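Local coordinates for superoxide dismutase [Mn/Fe] (Aeropyrum pernix, PDB 3AK2), which catalyses the dismutation of superoxide to dioxygen and hydrogen peroxide, working as a cambialistic enzyme with manganese or iron at its active site, at residues A116-A121 with P160-D165. Residues are numbered along the deposited sequence; the frame is centred on the assembly and turned at random.
Sequences ALFSAA and PILVID. With MN (manganese (II) ion), chain E.
In the C-terminal alpha/beta domain of this Fe/Mn superoxide dismutase, residues 116-121 of helix 111-123 meet residues 160-165 of the metal-bearing strand 159-165 through one aromatic side chain, Phe-118, which touches Leu-162 and Ile-164. With CG anti to the backbone N (chi1 -171°), the phenyl ring extends from the helix to the strand. Its CE2 lies 3.6 Å from Ile-164 CG2, an oblique approach, and CZ is 4.4 Å from Leu-162 CG. Leu-162 O lies at the ring edge, near its plane, 4.0 Å from Phe-118 CE1. Strand 159-165 is outermost in this chain's three-stranded antiparallel sheet and pairs with strand 129-136, where a classic beta bulge sets Ile-161 and Leu-162 opposite the single residue Leu-133. Asn-85 bonds to Val-163 N through OD1 and to Ile-161 O through ND2. With chi1 at -177°, Ile-164 carries CG2 between the backbone N and the carbonyl carbon, and this branch is the one that meets the ring. Val-183 and Trp-186 of helix 179-186 also touch Ile-164. An alanine in place of Phe-118 would probably leave a gap beside Ile-164 CG2 and Leu-162 CG, where the ring now sits. One residue on, Asp-165 OD2 binds manganese at 2.0 Å, completing a site with His-31, His-79, His-169 and a water 2.1 Å from the metal; Asp-165 OD1 accepts a hydrogen bond from Trp-167 N.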
loop_
_atom_site.group_PDB
_atom_site.type_symbol
_atom_site.label_atom_id
_atom_site.label_comp_id
_atom_site.label_asym_id
_atom_site.label_seq_id
_atom_site.Cartn_x
_atom_site.Cartn_y
_atom_site.Cartn_z
ATOM N N ALA A 116 25.346 -5.802 8.334
ATOM C CA ALA A 116 24.975 -6.538 7.134
ATOM C C ALA A 116 23.456 -6.620 6.976
ATOM O O ALA A 116 22.936 -6.462 5.873
ATOM C CB ALA A 116 25.593 -7.933 7.152
ATOM N N LEU A 117 22.747 -6.857 8.076
ATOM C CA LEU A 117 21.292 -6.985 8.020
ATOM C C LEU A 117 20.621 -5.643 7.750
ATOM O O LEU A 117 19.729 -5.547 6.905
ATOM C CB LEU A 117 20.745 -7.613 9.306
ATOM C CG LEU A 117 19.228 -7.830 9.377
ATOM C CD1 LEU A 117 18.733 -8.703 8.231
ATOM C CD2 LEU A 117 18.825 -8.434 10.709
ATOM N N PHE A 118 21.060 -4.614 8.468
ATOM C CA PHE A 118 20.540 -3.268 8.266
ATOM C C PHE A 118 20.801 -2.801 6.837
ATOM O O PHE A 118 19.914 -2.235 6.195
ATOM C CB PHE A 118 21.138 -2.296 9.288
ATOM C CG PHE A 118 20.498 -0.931 9.278
ATOM C CD1 PHE A 118 19.455 -0.631 10.149
ATOM C CD2 PHE A 118 20.943 0.054 8.403
ATOM C CE1 PHE A 118 18.865 0.633 10.141
ATOM C CE2 PHE A 118 20.359 1.312 8.390
ATOM C CZ PHE A 118 19.320 1.602 9.260
ATOM N N SER A 119 22.009 -3.047 6.332
ATOM C CA SER A 119 22.345 -2.679 4.959
ATOM C C SER A 119 21.463 -3.398 3.948
ATOM O O SER A 119 21.019 -2.790 2.977
ATOM C CB SER A 119 23.816 -2.952 4.655
ATOM O OG SER A 119 24.640 -2.077 5.403
ATOM N N ALA A 120 21.203 -4.682 4.183
ATOM C CA ALA A 120 20.334 -5.457 3.299
ATOM C C ALA A 120 18.907 -4.921 3.337
ATOM O O ALA A 120 18.261 -4.783 2.295
ATOM C CB ALA A 120 20.361 -6.933 3.669
ATOM N N ALA A 121 18.419 -4.612 4.535
ATOM C CA ALA A 121 17.090 -4.010 4.674
ATOM C C ALA A 121 16.988 -2.704 3.883
ATOM O O ALA A 121 16.020 -2.489 3.154
ATOM C CB ALA A 121 16.753 -3.786 6.134
ATOM N N PRO A 160 11.683 4.572 16.101
ATOM C CA PRO A 160 12.907 4.657 15.300
ATOM C C PRO A 160 14.020 5.390 16.042
ATOM O O PRO A 160 13.808 6.497 16.544
ATOM C CB PRO A 160 12.470 5.454 14.059
ATOM C CG PRO A 160 10.991 5.295 14.001
ATOM C CD PRO A 160 10.557 5.258 15.442
ATOM N N ILE A 161 15.185 4.751 16.138
ATOM C CA ILE A 161 16.360 5.395 16.736
ATOM C C ILE A 161 17.470 5.667 15.719
ATOM O O ILE A 161 18.331 6.525 15.944
ATOM C CB ILE A 161 16.904 4.632 17.981
ATOM C CG1 ILE A 161 17.430 3.236 17.612
ATOM C CG2 ILE A 161 15.832 4.570 19.071
ATOM C CD1 ILE A 161 18.233 2.556 18.726
ATOM N N LEU A 162 17.439 4.937 14.607
ATOM C CA LEU A 162 18.361 5.146 13.500
ATOM C C LEU A 162 17.646 4.826 12.196
ATOM O O LEU A 162 17.101 3.737 12.032
ATOM C CB LEU A 162 19.615 4.276 13.650
ATOM C CG LEU A 162 20.614 4.334 12.487
ATOM C CD1 LEU A 162 21.182 5.738 12.274
ATOM C CD2 LEU A 162 21.741 3.344 12.709
ATOM N N VAL A 163 17.656 5.784 11.274
ATOM C CA VAL A 163 16.976 5.618 9.992
ATOM C C VAL A 163 17.905 5.992 8.846
ATOM O O VAL A 163 18.751 6.883 8.988
ATOM C CB VAL A 163 15.646 6.446 9.898
ATOM C CG1 VAL A 163 14.697 6.106 11.050
ATOM C CG2 VAL A 163 15.915 7.946 9.853
ATOM N N ILE A 164 17.759 5.296 7.724
ATOM C CA ILE A 164 18.427 5.686 6.486
ATOM C C ILE A 164 17.375 5.910 5.408
ATOM O O ILE A 164 16.521 5.057 5.166
ATOM C CB ILE A 164 19.512 4.673 6.016
ATOM C CG1 ILE A 164 20.218 5.203 4.757
ATOM C CG2 ILE A 164 18.912 3.291 5.788
ATOM C CD1 ILE A 164 21.297 4.290 4.173
ATOM N N ASP A 165 17.445 7.071 4.775
ATOM C CA ASP A 165 16.547 7.428 3.692
ATOM C C ASP A 165 17.062 6.794 2.408
ATOM O O ASP A 165 18.194 7.075 1.988
ATOM C CB ASP A 165 16.529 8.947 3.556
ATOM C CG ASP A 165 15.446 9.455 2.628
ATOM O OD1 ASP A 165 14.694 8.653 2.027
ATOM O OD2 ASP A 165 15.350 10.687 2.522
HETATM MN MN MN E . 14.047 12.109 1.879
HETATM O O HOH W 1 12.524 10.634 1.878
#